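Local coordinates for protein TRAP dicarboxylate transporter-DctP subunit (Desulfovibrio salexigens, PDB 4N6D) that probably binds an organic-acid solute in the periplasm and delivers it to a TRAP-type membrane transporter, as DctP-family solute-binding proteins do, at residues S116-D126 / R260-D271; S147-K155 / K204-L213. All coordinates share one frame; numbering follows the deposited sequence.

Contact 1: residues S116-D126 / R260-D271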
loop_
_atom_site.group_PDB
_atom_site.type_symbol
_atom_site.label_atom_id
_atom_site.label_comp_id
_atom_site.label_asym_id
_atom_site.label_seq_id
_atom_site.Cartn_x
_atom_site.Cartn_y
_atom_site.Cartn_z
ATOM N N SER A 116 -3.651 -3.912 -8.767
ATOM C CA SER A 116 -2.785 -2.782 -9.094
ATOM C C SER A 116 -2.857 -1.746 -7.993
ATOM O O SER A 116 -3.828 -1.709 -7.228
ATOM C CB SER A 116 -3.163 -2.130 -10.433
ATOM O OG SER A 116 -4.362 -1.382 -10.328
ATOM N N SER A 117 -1.823 -0.910 -7.930
ATOM C CA SER A 117 -1.778 0.213 -7.005
ATOM C C SER A 117 -2.826 1.257 -7.364
ATOM O O SER A 117 -3.454 1.841 -6.483
ATOM C CB SER A 117 -0.390 0.841 -7.052
ATOM O OG SER A 117 -0.316 1.964 -6.167
ATOM N N THR A 118 -3.027 1.456 -8.673
ATOM C CA THR A 118 -3.966 2.450 -9.153
ATOM C C THR A 118 -5.375 2.154 -8.672
ATOM O O THR A 118 -6.039 3.039 -8.127
ATOM C CB THR A 118 -3.949 2.580 -10.688
ATOM O OG1 THR A 118 -2.654 2.998 -11.119
ATOM C CG2 THR A 118 -4.943 3.615 -11.161
ATOM N N SER A 119 -5.835 0.914 -8.862
ATOM C CA SER A 119 -7.185 0.571 -8.502
ATOM C C SER A 119 -7.379 0.543 -6.993
ATOM O O SER A 119 -8.399 0.968 -6.491
ATOM C CB SER A 119 -7.617 -0.768 -9.111
ATOM O OG SER A 119 -6.741 -1.799 -8.708
ATOM N N ALA A 120 -6.380 0.058 -6.267
ATOM C CA ALA A 120 -6.480 0.028 -4.828
ATOM C C ALA A 120 -6.454 1.443 -4.276
ATOM O O ALA A 120 -7.154 1.735 -3.314
ATOM C CB ALA A 120 -5.352 -0.799 -4.236
ATOM N N SER A 121 -5.637 2.314 -4.865
ATOM C CA SER A 121 -5.515 3.685 -4.335
ATOM C C SER A 121 -6.834 4.433 -4.511
ATOM O O SER A 121 -7.322 5.106 -3.588
ATOM C CB SER A 121 -4.397 4.458 -5.043
ATOM O OG SER A 121 -3.121 3.929 -4.718
ATOM N N LEU A 122 -7.407 4.323 -5.701
ATOM C CA LEU A 122 -8.640 5.036 -5.977
ATOM C C LEU A 122 -9.798 4.437 -5.185
ATOM O O LEU A 122 -10.653 5.188 -4.703
ATOM C CB LEU A 122 -8.952 5.047 -7.470
ATOM C CG LEU A 122 -8.124 6.059 -8.259
ATOM C CD1 LEU A 122 -8.224 5.786 -9.718
ATOM C CD2 LEU A 122 -8.593 7.474 -7.878
ATOM N N ALA A 123 -9.832 3.105 -5.046
ATOM C CA ALA A 123 -10.891 2.488 -4.249
ATOM C C ALA A 123 -10.788 2.919 -2.790
ATOM O O ALA A 123 -11.799 3.205 -2.147
ATOM C CB ALA A 123 -10.875 0.958 -4.360
ATOM N N LEU A 124 -9.565 2.985 -2.264
ATOM C CA LEU A 124 -9.357 3.421 -0.881
ATOM C C LEU A 124 -9.862 4.850 -0.644
ATOM O O LEU A 124 -10.559 5.120 0.357
ATOM C CB LEU A 124 -7.877 3.295 -0.517
ATOM C CG LEU A 124 -7.416 3.780 0.858
ATOM C CD1 LEU A 124 -8.055 3.033 2.017
ATOM C CD2 LEU A 124 -5.932 3.664 0.865
ATOM N N TRP A 125 -9.507 5.753 -1.547
ATOM C CA TRP A 125 -9.940 7.152 -1.441
ATOM C C TRP A 125 -11.467 7.236 -1.505
ATOM O O TRP A 125 -12.098 7.960 -0.715
ATOM C CB TRP A 125 -9.302 7.992 -2.559
ATOM C CG TRP A 125 -9.802 9.383 -2.538
ATOM C CD1 TRP A 125 -10.690 9.946 -3.412
ATOM C CD2 TRP A 125 -9.509 10.383 -1.562
ATOM N NE1 TRP A 125 -10.959 11.242 -3.044
ATOM C CE2 TRP A 125 -10.232 11.542 -1.921
ATOM C CE3 TRP A 125 -8.697 10.416 -0.422
ATOM C CZ2 TRP A 125 -10.175 12.715 -1.175
ATOM C CZ3 TRP A 125 -8.628 11.595 0.309
ATOM C CH2 TRP A 125 -9.355 12.724 -0.072
ATOM N N ASP A 126 -12.072 6.507 -2.446
ATOM C CA ASP A 126 -13.523 6.499 -2.546
ATOM C C ASP A 126 -14.190 5.940 -1.284
ATOM O O ASP A 126 -15.233 6.450 -0.843
ATOM C CB ASP A 126 -14.024 5.689 -3.750
ATOM C CG ASP A 126 -13.884 6.416 -5.067
ATOM O OD1 ASP A 126 -13.540 7.618 -5.078
ATOM O OD2 ASP A 126 -14.197 5.777 -6.102
ATOM N N ARG A 260 -8.371 13.306 -4.546
ATOM C CA ARG A 260 -8.556 12.220 -5.503
ATOM C C ARG A 260 -7.423 12.183 -6.532
ATOM O O ARG A 260 -6.926 11.110 -6.894
ATOM C CB ARG A 260 -9.902 12.345 -6.222
ATOM C CG ARG A 260 -10.204 11.135 -7.070
ATOM C CD ARG A 260 -11.220 11.475 -8.146
ATOM N NE ARG A 260 -11.322 10.374 -9.099
ATOM C CZ ARG A 260 -11.974 9.254 -8.851
ATOM N NH1 ARG A 260 -12.616 9.114 -7.700
ATOM N NH2 ARG A 260 -12.011 8.288 -9.766
ATOM N N GLU A 261 -7.006 13.352 -7.000
ATOM C CA GLU A 261 -5.965 13.428 -8.011
ATOM C C GLU A 261 -4.700 12.757 -7.502
ATOM O O GLU A 261 -4.030 12.031 -8.229
ATOM C CB GLU A 261 -5.610 14.874 -8.352
ATOM C CG GLU A 261 -6.709 15.701 -8.951
ATOM C CD GLU A 261 -6.198 17.035 -9.485
ATOM O OE1 GLU A 261 -4.970 17.153 -9.679
ATOM O OE2 GLU A 261 -7.035 17.940 -9.725
ATOM N N GLN A 262 -4.331 13.048 -6.260
ATOM C CA GLN A 262 -3.077 12.527 -5.727
ATOM C C GLN A 262 -3.154 11.025 -5.472
ATOM O O GLN A 262 -2.149 10.316 -5.608
ATOM C CB GLN A 262 -2.647 13.303 -4.472
ATOM C CG GLN A 262 -1.239 13.008 -4.002
ATOM C CD GLN A 262 -0.199 13.514 -4.952
ATOM O OE1 GLN A 262 -0.495 14.300 -5.837
ATOM N NE2 GLN A 262 1.038 13.085 -4.758
ATOM N N ALA A 263 -4.333 10.531 -5.100
ATOM C CA ALA A 263 -4.535 9.095 -4.959
ATOM C C ALA A 263 -4.241 8.416 -6.316
ATOM O O ALA A 263 -3.485 7.434 -6.401
ATOM C CB ALA A 263 -5.973 8.802 -4.502
ATOM N N GLU A 264 -4.851 8.938 -7.378
ATOM C CA GLU A 264 -4.637 8.405 -8.729
ATOM C C GLU A 264 -3.189 8.549 -9.175
ATOM O O GLU A 264 -2.598 7.624 -9.716
ATOM C CB GLU A 264 -5.549 9.106 -9.741
ATOM C CG GLU A 264 -5.421 8.569 -11.148
ATOM C CD GLU A 264 -6.478 9.117 -12.098
ATOM O OE1 GLU A 264 -7.538 9.575 -11.639
ATOM O OE2 GLU A 264 -6.241 9.084 -13.315
ATOM N N TRP A 265 -2.611 9.719 -8.947
ATOM C CA TRP A 265 -1.252 9.972 -9.407
ATOM C C TRP A 265 -0.288 8.990 -8.773
ATOM O O TRP A 265 0.617 8.468 -9.439
ATOM C CB TRP A 265 -0.799 11.406 -9.084
ATOM C CG TRP A 265 0.507 11.692 -9.720
ATOM C CD1 TRP A 265 0.706 12.269 -10.933
ATOM C CD2 TRP A 265 1.806 11.370 -9.209
ATOM N NE1 TRP A 265 2.060 12.342 -11.213
ATOM C CE2 TRP A 265 2.750 11.790 -10.167
ATOM C CE3 TRP A 265 2.265 10.778 -8.036
ATOM C CZ2 TRP A 265 4.126 11.638 -9.974
ATOM C CZ3 TRP A 265 3.627 10.629 -7.854
ATOM C CH2 TRP A 265 4.532 11.045 -8.824
ATOM N N THR A 266 -0.466 8.761 -7.472
ATOM C CA THR A 266 0.429 7.880 -6.731
ATOM C C THR A 266 0.296 6.436 -7.190
ATOM O O THR A 266 1.302 5.715 -7.378
ATOM C CB THR A 266 0.166 7.972 -5.215
ATOM O OG1 THR A 266 0.377 9.322 -4.777
ATOM C CG2 THR A 266 1.088 7.071 -4.465
ATOM N N GLY A 267 -0.933 5.982 -7.364
ATOM C CA GLY A 267 -1.131 4.626 -7.855
ATOM C C GLY A 267 -0.558 4.420 -9.248
ATOM O O GLY A 267 0.059 3.388 -9.556
ATOM N N LYS A 268 -0.745 5.404 -10.114
ATOM C CA LYS A 268 -0.197 5.286 -11.452
ATOM C C LYS A 268 1.317 5.288 -11.448
ATOM O O LYS A 268 1.951 4.545 -12.215
ATOM C CB LYS A 268 -0.764 6.366 -12.356
ATOM C CG LYS A 268 -2.209 6.050 -12.715
ATOM C CD LYS A 268 -2.824 6.985 -13.710
ATOM C CE LYS A 268 -4.194 6.458 -14.129
ATOM N NZ LYS A 268 -4.958 7.437 -14.968
ATOM N N TYR A 269 1.902 6.131 -10.602
ATOM C CA TYR A 269 3.347 6.188 -10.465
ATOM C C TYR A 269 3.884 4.828 -10.024
ATOM O O TYR A 269 4.858 4.302 -10.588
ATOM C CB TYR A 269 3.781 7.269 -9.456
ATOM C CG TYR A 269 5.204 7.059 -9.056
ATOM C CD1 TYR A 269 6.245 7.509 -9.863
ATOM C CD2 TYR A 269 5.516 6.344 -7.914
ATOM C CE1 TYR A 269 7.566 7.272 -9.527
ATOM C CE2 TYR A 269 6.839 6.102 -7.567
ATOM C CZ TYR A 269 7.855 6.565 -8.381
ATOM O OH TYR A 269 9.168 6.308 -8.013
ATOM N N MET A 270 3.242 4.254 -9.020
ATOM C CA MET A 270 3.669 2.987 -8.455
ATOM C C MET A 270 3.520 1.852 -9.458
ATOM O O MET A 270 4.435 1.048 -9.614
ATOM C CB MET A 270 2.850 2.696 -7.188
ATOM C CG MET A 270 3.284 1.464 -6.437
ATOM S SD MET A 270 4.931 1.708 -5.692
ATOM C CE MET A 270 5.846 0.506 -6.615
ATOM N N ASP A 271 2.386 1.773 -10.152
ATOM C CA ASP A 271 2.234 0.748 -11.187
ATOM C C ASP A 271 3.264 0.889 -12.297
ATOM O O ASP A 271 3.765 -0.102 -12.811
ATOM C CB ASP A 271 0.814 0.753 -11.760
ATOM C CG ASP A 271 -0.207 0.213 -10.766
ATOM O OD1 ASP A 271 0.181 -0.661 -9.955
ATOM O OD2 ASP A 271 -1.386 0.625 -10.823
#

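Contact 2: residues S147-K155 / K204-L213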
loop_
_atom_site.group_PDB
_atom_site.type_symbol
_atom_site.label_atom_id
_atom_site.label_comp_id
_atom_site.label_asym_id
_atom_site.label_seq_id
_atom_site.Cartn_x
_atom_site.Cartn_y
_atom_site.Cartn_z
ATOM N N SER A 147 0.066 0.689 -1.763
ATOM C CA SER A 147 1.170 0.062 -2.463
ATOM C C SER A 147 0.659 -0.784 -3.635
ATOM O O SER A 147 -0.545 -0.968 -3.801
ATOM C CB SER A 147 1.913 -0.834 -1.489
ATOM O OG SER A 147 1.138 -1.991 -1.195
ATOM N N ALA A 148 1.581 -1.304 -4.437
ATOM C CA ALA A 148 1.271 -2.355 -5.385
ATOM C C ALA A 148 1.056 -3.629 -4.596
ATOM O O ALA A 148 1.476 -3.725 -3.436
ATOM C CB ALA A 148 2.404 -2.540 -6.371
ATOM N N PRO A 149 0.387 -4.610 -5.206
ATOM C CA PRO A 149 0.110 -5.837 -4.469
ATOM C C PRO A 149 1.360 -6.627 -4.138
ATOM O O PRO A 149 2.369 -6.551 -4.843
ATOM C CB PRO A 149 -0.777 -6.639 -5.446
ATOM C CG PRO A 149 -1.421 -5.593 -6.273
ATOM C CD PRO A 149 -0.361 -4.557 -6.474
ATOM N N SER A 150 1.266 -7.394 -3.056
ATOM C CA SER A 150 2.321 -8.311 -2.635
ATOM C C SER A 150 2.264 -9.598 -3.421
ATOM O O SER A 150 1.197 -10.178 -3.588
ATOM C CB SER A 150 2.132 -8.613 -1.167
ATOM O OG SER A 150 2.277 -7.401 -0.423
ATOM N N ASN A 151 3.440 -10.042 -3.847
ATOM C CA ASN A 151 3.621 -11.199 -4.704
ATOM C C ASN A 151 4.809 -12.020 -4.193
ATOM O O ASN A 151 5.576 -11.569 -3.335
ATOM C CB ASN A 151 3.879 -10.728 -6.124
ATOM C CG ASN A 151 2.649 -10.115 -6.760
ATOM O OD1 ASN A 151 1.635 -10.787 -6.928
ATOM N ND2 ASN A 151 2.737 -8.849 -7.150
ATOM N N ILE A 152 4.948 -13.234 -4.719
ATOM C CA ILE A 152 5.949 -14.168 -4.224
ATOM C C ILE A 152 7.085 -14.244 -5.224
ATOM O O ILE A 152 6.876 -14.623 -6.373
ATOM C CB ILE A 152 5.318 -15.552 -4.010
ATOM C CG1 ILE A 152 4.223 -15.443 -2.952
ATOM C CG2 ILE A 152 6.372 -16.577 -3.564
ATOM C CD1 ILE A 152 3.415 -16.708 -2.733
ATOM N N MET A 153 8.285 -13.871 -4.777
ATOM C CA MET A 153 9.466 -13.820 -5.614
ATOM C C MET A 153 10.476 -14.812 -5.048
ATOM O O MET A 153 10.866 -14.716 -3.876
ATOM C CB MET A 153 10.046 -12.418 -5.588
ATOM C CG MET A 153 9.133 -11.368 -6.223
ATOM S SD MET A 153 9.594 -9.696 -5.744
ATOM C CE MET A 153 8.773 -9.609 -4.153
ATOM N N THR A 154 10.908 -15.759 -5.872
ATOM C CA THR A 154 11.641 -16.916 -5.365
ATOM C C THR A 154 12.808 -17.378 -6.239
ATOM O O THR A 154 12.896 -17.039 -7.420
ATOM C CB THR A 154 10.694 -18.135 -5.214
ATOM O OG1 THR A 154 10.022 -18.372 -6.457
ATOM C CG2 THR A 154 9.670 -17.912 -4.107
ATOM N N LYS A 155 13.702 -18.150 -5.629
ATOM C CA LYS A 155 14.866 -18.713 -6.312
ATOM C C LYS A 155 14.487 -19.817 -7.264
ATOM O O LYS A 155 15.099 -19.972 -8.315
ATOM C CB LYS A 155 15.864 -19.271 -5.288
ATOM C CG LYS A 155 16.409 -18.232 -4.339
ATOM C CD LYS A 155 17.414 -18.819 -3.350
ATOM C CE LYS A 155 18.536 -19.534 -4.045
ATOM N NZ LYS A 155 19.465 -20.111 -3.019
ATOM N N LYS A 204 14.143 -18.745 0.788
ATOM C CA LYS A 204 14.281 -19.099 -0.614
ATOM C C LYS A 204 13.420 -18.169 -1.466
ATOM O O LYS A 204 13.220 -18.417 -2.644
ATOM C CB LYS A 204 13.915 -20.565 -0.822
ATOM C CG LYS A 204 14.834 -21.539 -0.038
ATOM C CD LYS A 204 14.435 -22.990 -0.260
ATOM C CE LYS A 204 15.433 -23.960 0.347
ATOM N NZ LYS A 204 15.559 -23.816 1.816
ATOM N N GLY A 205 12.932 -17.093 -0.854
ATOM C CA GLY A 205 12.230 -16.050 -1.581
ATOM C C GLY A 205 11.685 -15.004 -0.631
ATOM O O GLY A 205 11.956 -15.039 0.573
ATOM N N LEU A 206 10.922 -14.066 -1.167
ATOM C CA LEU A 206 10.280 -13.079 -0.321
ATOM C C LEU A 206 8.900 -12.714 -0.829
ATOM O O LEU A 206 8.565 -12.947 -1.986
ATOM C CB LEU A 206 11.156 -11.835 -0.143
ATOM C CG LEU A 206 11.353 -10.865 -1.306
ATOM C CD1 LEU A 206 11.999 -9.599 -0.784
ATOM C CD2 LEU A 206 12.208 -11.450 -2.389
ATOM N N PHE A 207 8.104 -12.160 0.075
ATOM C CA PHE A 207 6.719 -11.805 -0.197
ATOM C C PHE A 207 6.657 -10.296 -0.071
ATOM O O PHE A 207 6.727 -9.733 1.047
ATOM C CB PHE A 207 5.829 -12.470 0.840
ATOM C CG PHE A 207 4.441 -12.829 0.353
ATOM C CD1 PHE A 207 3.861 -12.221 -0.750
ATOM C CD2 PHE A 207 3.707 -13.766 1.061
ATOM C CE1 PHE A 207 2.548 -12.584 -1.159
ATOM C CE2 PHE A 207 2.421 -14.126 0.672
ATOM C CZ PHE A 207 1.844 -13.534 -0.443
ATOM N N SER A 208 6.593 -9.624 -1.213
ATOM C CA SER A 208 6.624 -8.173 -1.243
ATOM C C SER A 208 6.128 -7.681 -2.604
ATOM O O SER A 208 5.752 -8.457 -3.467
ATOM C CB SER A 208 8.056 -7.690 -1.002
ATOM O OG SER A 208 8.082 -6.315 -0.670
ATOM N N SER A 209 6.117 -6.376 -2.813
ATOM C CA SER A 209 5.764 -5.897 -4.132
ATOM C C SER A 209 6.963 -6.024 -5.080
ATOM O O SER A 209 8.120 -6.063 -4.658
ATOM C CB SER A 209 5.194 -4.477 -4.113
ATOM O OG SER A 209 6.054 -3.586 -3.471
ATOM N N PHE A 210 6.663 -6.106 -6.364
ATOM C CA PHE A 210 7.665 -6.388 -7.393
ATOM C C PHE A 210 8.728 -5.308 -7.552
ATOM O O PHE A 210 9.772 -5.575 -8.150
ATOM C CB PHE A 210 6.996 -6.599 -8.762
ATOM C CG PHE A 210 6.304 -7.938 -8.945
ATOM C CD1 PHE A 210 6.769 -9.090 -8.336
ATOM C CD2 PHE A 210 5.191 -8.034 -9.761
ATOM C CE1 PHE A 210 6.131 -10.322 -8.534
ATOM C CE2 PHE A 210 4.551 -9.245 -9.968
ATOM C CZ PHE A 210 5.021 -10.399 -9.367
ATOM N N GLU A 211 8.518 -4.094 -7.037
ATOM C CA GLU A 211 9.546 -3.080 -7.267
ATOM C C GLU A 211 10.896 -3.469 -6.651
ATOM O O GLU A 211 11.935 -2.955 -7.062
ATOM C CB GLU A 211 9.126 -1.676 -6.798
ATOM C CG GLU A 211 9.402 -1.384 -5.380
ATOM C CD GLU A 211 8.310 -1.862 -4.516
ATOM O OE1 GLU A 211 7.416 -2.554 -5.065
ATOM O OE2 GLU A 211 8.335 -1.524 -3.312
ATOM N N VAL A 212 10.888 -4.360 -5.662
ATOM C CA VAL A 212 12.139 -4.716 -4.985
ATOM C C VAL A 212 13.075 -5.501 -5.915
ATOM O O VAL A 212 14.272 -5.617 -5.665
ATOM C CB VAL A 212 11.889 -5.528 -3.687
ATOM C CG1 VAL A 212 11.039 -4.728 -2.707
ATOM C CG2 VAL A 212 11.228 -6.852 -3.996
ATOM N N LEU A 213 12.518 -6.051 -6.986
ATOM C CA LEU A 213 13.319 -6.822 -7.930
ATOM C C LEU A 213 14.441 -5.986 -8.534
ATOM O O LEU A 213 15.563 -6.479 -8.717
ATOM C CB LEU A 213 12.422 -7.424 -9.023
ATOM C CG LEU A 213 11.593 -8.603 -8.493
ATOM C CD1 LEU A 213 10.485 -8.968 -9.463
ATOM C CD2 LEU A 213 12.491 -9.833 -8.164
HETATM O O HOH W 1 4.553 -1.135 -3.866
HETATM O O HOH W 2 3.905 -5.952 -7.054
#

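Contact 1: residues S116-D126 / R260-D271
Asp-271 takes hold of the first turn of helix 117-131 with both carboxylate oxygens. Asp-271 OD1 accepts the backbone N-H of Ser-117 on its syn lone pair, at 2.9 Å. Asp-271 OD2 accepts twice from Thr-118 and from the same face of the carboxylate: from the backbone N at 2.8 Å, which lies above the plane, and from OG1 at 2.7 Å, on the anti side. The Thr-118 hydroxyl can reach back because OG1 lies beside its own backbone N (chi1 -62°).

The segments 117-126 and 260-271 run nearly antiparallel, 162° between directions, and their axes approach to 7.4 Å. They come closest at Gly-267, whose CA is 3.8 Å from the CA of Thr-118. Ser-117 packs as a knob among Thr-266, Gly-267, Met-270 and Asp-271, while its OG bonds to Ala-146 O.

At the other end, Arg-260 lies across Trp-125. Its CA sits over the five-membered ring in a CH-pi contact. Leu-122 CD2 covers one guanidinium face, 3.9 Å from Arg-260 CZ. Arg-260 NH1 makes a salt bridge of 3.2 Å with Asp-126 OD1, near the guanidinium plane. Tyr-336 OH of helix 322-337 bonds to both Asp-126 OD2 and Arg-260 NH2.

The amide groups at a helix start lack partners in the preceding turn. Asp-271 satisfies two of them, and its negative charge probably interacts favourably with the helix dipole.

Contact 2: residues S147-K155 / K204-L213
Met-153 bends from its strand under the turn that follows strand 205-208, and its sulfur and methyl pack against residues of that turn. Met-153 SD lies 3.6 Å from Leu-213 CG and also touches Val-212 CG2. The sulfur stands at the edge of the Phe-210 ring, Met-153 SD being 5.2 Å from the centroid, a Met-aromatic contact. Met-153 CE turns back (chi3 -82°) to within 3.3 Å of Ser-208 O.

The same ring carries Asn-151 over one face. The amide lies nearly flat on it, with planes 18° apart and Asn-151 ND2 3.4 Å from Phe-210 CE2. A water joins Pro-149 O, Phe-210 N and, weakly, Asn-151 ND2. Asn-151 OD1 is held by Asn-229 N. A second water links Ala-148 N to Ser-209 OG.

Met-153 and Asn-151 share one face of the sheet; the opposite face carries Ile-152 and Phe-207. Ile-152 CG1 packs over the Phe-207 ring, 3.8 Å from its centroid.

Between these two faces the strands pair antiparallel. Asn-151 with Ser-208 and Met-153 with Leu-206 are hydrogen-bonded pairs, and Lys-155 N to Lys-204 O adds a bond of 3.0 Å. Between the Met-153 pair and that last bond, the non-hydrogen-bonded pair Thr-154 and Gly-205 brings the CA atoms to 3.9 Å, closer than at the other pairs. Glycine permits this approach.

Strand 205-208 is an edge strand of a mixed four-stranded sheet. Strand 151-154 comes next and pairs on its other side with strand 224-226. Leu-175 and Leu-179 of helix 173-181 pack on Phe-207, while Leu-213 touches Ser-277 and Leu-278 of helix 249-285.

How the contacts relate
The centres of the contacts lie about 20 Å apart. Contact 2 is nested within the loop that contact 1 closes: 116-126, 147-155, 204-213 and 260-271 follow in that order. Contact 1 joins helices 117-131 and 249-285 beside strand 139-146 of the five-stranded sheet. Contact 2 belongs to the four-stranded sheet. The two touch where the chain leaves strand 139-146: Ser-117 CB is 3.7 Å from Ser-147 O, and Met-270 packs on Ala-148 and Glu-211. Long helix 249-285 meets both contacts. It thus spans the two sheets, consistent with the two-lobed fold of TRAP solute-binding proteins, where a long helix bridges the lobes.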